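Local coordinates for protein putative hyaluronoglucosaminidase (Clostridium perfringens, PDB 6PWI) that probably hydrolyses N-acetylhexosaminides as the family 84 glycoside hydrolase portion of a longer protein, at residues A[109-113]-A[114-118]. Residues are numbered along the deposited sequence; the frame is centred on the assembly and turned at random.
Sequences KYFTD and NNLVN
Asn114 folds its side chain back over the last turn of helix 106-114 and grips Tyr110. ND2 of Asn114 donates to the backbone O of Tyr110 at 3.0 Å, in the carbonyl plane and on a lone pair. This bond is fairly straight, with an N-H...O angle of 160°, and it lies in the plane of the Asn114 amide. The backbone N of Asn114 reaches the same O of Tyr110 at 3.1 Å, but from above the carbonyl plane. Two donors of one residue therefore hold one carbonyl. The Asn114 amide also lies beside the Tyr110 ring, oblique to it, with the two planes inclined by 46°.

The helix ends in a Schellman motif. Asn115 turns the chain with positive phi. Its N makes weak bonds to O of Phe111 and O of Thr112. The N of Leu116 makes another weak, longer bond to O of Phe111, 3.4 Å away.

The apolar part is built round Leu116. CD1 of Leu116 sits obliquely to two rings, 3.6 Å from CD1 of Phe111 and 3.8 Å from CE2 of Tyr110. Tyr110 carries CG anti to the backbone N (chi1 162°), which brings the ring alongside Asn114 and Leu116. Val117 adds CG2, 4.0 Å from CD1 of Phe111.

Lys109 and Asp113, one turn apart, form a salt bridge along the exposed side of the helix. NZ of Lys109 meets the syn lone pair of OD2 of Asp113 at 3.1 Å.

The turn lies at the surface of the region related to domain 2 of family 20 glycosidases, away from the predicted proton donor Asp299. Phe111 is buried against strands 127-133 and 136-141, touching Val129 and Ala138. Tyr110 also packs on strand 136-141, while Leu116 and Val117 rest on strand 127-133.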
ATOM      1  N   LYS A 109       8.478  -8.934 -33.224  1.00 33.00           N
ATOM      2  CA  LYS A 109       9.305  -8.820 -34.413  1.00 34.83           C
ATOM      3  C   LYS A 109      10.024  -7.473 -34.422  1.00 35.11           C
ATOM      4  O   LYS A 109      11.229  -7.417 -34.656  1.00 33.80           O
ATOM      5  CB  LYS A 109       8.427  -8.986 -35.656  1.00 38.32           C
ATOM      6  CG  LYS A 109       9.176  -9.220 -36.957  1.00 40.18           C
ATOM      7  CD  LYS A 109       8.311  -9.862 -38.021  1.00 43.07           C
ATOM      8  CE  LYS A 109       9.112 -10.323 -39.221  1.00 43.92           C
ATOM      9  NZ  LYS A 109       9.761  -9.170 -39.888  1.00 44.47           N
ATOM     10  N   TYR A 110       9.276  -6.392 -34.160  1.00 34.36           N
ATOM     11  CA  TYR A 110       9.846  -5.053 -34.160  1.00 32.58           C
ATOM     12  C   TYR A 110      11.025  -4.971 -33.188  1.00 32.07           C
ATOM     13  O   TYR A 110      12.039  -4.365 -33.513  1.00 32.29           O
ATOM     14  CB  TYR A 110       8.771  -3.988 -33.920  1.00 32.28           C
ATOM     15  CG  TYR A 110       9.315  -2.648 -33.491  1.00 34.93           C
ATOM     16  CD1 TYR A 110       9.710  -1.693 -34.420  1.00 34.59           C
ATOM     17  CD2 TYR A 110       9.452  -2.340 -32.143  1.00 35.11           C
ATOM     18  CE1 TYR A 110      10.226  -0.469 -34.020  1.00 34.34           C
ATOM     19  CE2 TYR A 110       9.967  -1.126 -31.728  1.00 34.24           C
ATOM     20  CZ  TYR A 110      10.356  -0.190 -32.669  1.00 35.24           C
ATOM     21  OH  TYR A 110      10.858   1.000 -32.237  1.00 37.26           O
ATOM     22  N   PHE A 111      10.896  -5.585 -32.005  1.00 31.97           N
ATOM     23  CA  PHE A 111      11.954  -5.522 -31.007  1.00 32.93           C
ATOM     24  C   PHE A 111      13.162  -6.341 -31.449  1.00 35.71           C
ATOM     25  O   PHE A 111      14.293  -5.897 -31.299  1.00 39.06           O
ATOM     26  CB  PHE A 111      11.468  -5.955 -29.623  1.00 30.86           C
ATOM     27  CG  PHE A 111      10.834  -4.852 -28.814  1.00 29.77           C
ATOM     28  CD1 PHE A 111      11.590  -4.099 -27.931  1.00 29.29           C
ATOM     29  CD2 PHE A 111       9.484  -4.564 -28.943  1.00 28.97           C
ATOM     30  CE1 PHE A 111      11.006  -3.081 -27.192  1.00 29.09           C
ATOM     31  CE2 PHE A 111       8.901  -3.546 -28.203  1.00 29.12           C
ATOM     32  CZ  PHE A 111       9.664  -2.806 -27.330  1.00 28.79           C
ATOM     33  N   THR A 112      12.907  -7.536 -31.989  1.00 38.60           N
ATOM     34  CA  THR A 112      13.959  -8.398 -32.505  1.00 41.96           C
ATOM     35  C   THR A 112      14.708  -7.716 -33.653  1.00 42.61           C
ATOM     36  O   THR A 112      15.934  -7.637 -33.631  1.00 42.04           O
ATOM     37  CB  THR A 112      13.386  -9.757 -32.924  1.00 42.02           C
ATOM     38  OG1 THR A 112      12.901 -10.378 -31.733  1.00 43.66           O
ATOM     39  CG2 THR A 112      14.407 -10.646 -33.606  1.00 41.12           C
ATOM     40  N   ASP A 113      13.956  -7.227 -34.647  1.00 44.13           N
ATOM     41  CA  ASP A 113      14.513  -6.726 -35.894  1.00 46.56           C
ATOM     42  C   ASP A 113      15.315  -5.453 -35.647  1.00 49.57           C
ATOM     43  O   ASP A 113      16.272  -5.188 -36.368  1.00 52.25           O
ATOM     44  CB  ASP A 113      13.427  -6.457 -36.941  1.00 46.02           C
ATOM     45  CG  ASP A 113      12.879  -7.695 -37.639  1.00 46.35           C
ATOM     46  OD1 ASP A 113      13.403  -8.809 -37.394  1.00 44.81           O
ATOM     47  OD2 ASP A 113      11.920  -7.534 -38.423  1.00 46.84           O
ATOM     48  N   ASN A 114      14.909  -4.669 -34.639  1.00 51.42           N
ATOM     49  CA  ASN A 114      15.538  -3.392 -34.343  1.00 50.59           C
ATOM     50  C   ASN A 114      16.583  -3.550 -33.241  1.00 51.98           C
ATOM     51  O   ASN A 114      17.289  -2.597 -32.922  1.00 52.17           O
ATOM     52  CB  ASN A 114      14.507  -2.304 -34.037  1.00 49.37           C
ATOM     53  CG  ASN A 114      13.840  -1.771 -35.287  1.00 52.33           C
ATOM     54  OD1 ASN A 114      14.387  -0.902 -35.960  1.00 54.04           O
ATOM     55  ND2 ASN A 114      12.661  -2.280 -35.607  1.00 51.64           N
ATOM     56  N   ASN A 115      16.648  -4.748 -32.649  1.00 54.46           N
ATOM     57  CA  ASN A 115      17.731  -5.155 -31.767  1.00 59.88           C
ATOM     58  C   ASN A 115      17.838  -4.223 -30.554  1.00 60.01           C
ATOM     59  O   ASN A 115      18.890  -3.641 -30.304  1.00 57.25           O
ATOM     60  CB  ASN A 115      19.036  -5.313 -32.555  1.00 65.46           C
ATOM     61  CG  ASN A 115      20.083  -6.119 -31.819  1.00 71.63           C
ATOM     62  OD1 ASN A 115      19.754  -7.017 -31.045  1.00 73.44           O
ATOM     63  ND2 ASN A 115      21.347  -5.806 -32.058  1.00 74.69           N
ATOM     64  N   LEU A 116      16.752  -4.125 -29.776  1.00 62.87           N
ATOM     65  CA  LEU A 116      16.661  -3.135 -28.713  1.00 63.73           C
ATOM     66  C   LEU A 116      17.059  -3.715 -27.353  1.00 67.47           C
ATOM     67  O   LEU A 116      17.544  -2.965 -26.507  1.00 67.66           O
ATOM     68  CB  LEU A 116      15.251  -2.532 -28.677  1.00 58.71           C
ATOM     69  CG  LEU A 116      14.797  -1.789 -29.936  1.00 56.92           C
ATOM     70  CD1 LEU A 116      13.292  -1.566 -29.924  1.00 55.25           C
ATOM     71  CD2 LEU A 116      15.523  -0.461 -30.090  1.00 56.43           C
ATOM     72  N   VAL A 117      16.863  -5.028 -27.133  1.00 68.27           N
ATOM     73  CA  VAL A 117      16.986  -5.575 -25.784  1.00 74.28           C
ATOM     74  C   VAL A 117      17.531  -7.006 -25.767  1.00 84.88           C
ATOM     75  O   VAL A 117      17.908  -7.558 -26.800  1.00 87.82           O
ATOM     76  CB  VAL A 117      15.661  -5.492 -24.999  1.00 69.26           C
ATOM     77  CG1 VAL A 117      15.412  -4.107 -24.424  1.00 68.82           C
ATOM     78  CG2 VAL A 117      14.474  -5.991 -25.810  1.00 65.95           C
ATOM     79  N   ASN A 118      17.539  -7.587 -24.551  1.00 93.42           N
ATOM     80  CA  ASN A 118      18.106  -8.888 -24.215  1.00 89.24           C
ATOM     81  C   ASN A 118      17.031  -9.814 -23.657  1.00 88.63           C
ATOM     82  O   ASN A 118      16.282  -9.425 -22.763  1.00 82.47           O
ATOM     83  CB  ASN A 118      19.157  -8.786 -23.105  1.00 82.91           C
ATOM     84  CG  ASN A 118      20.511  -8.345 -23.609  1.00 81.19           C
ATOM     85  OD1 ASN A 118      21.085  -7.394 -23.092  1.00 80.17           O
ATOM     86  ND2 ASN A 118      21.023  -9.024 -24.623  1.00 82.04           N
TER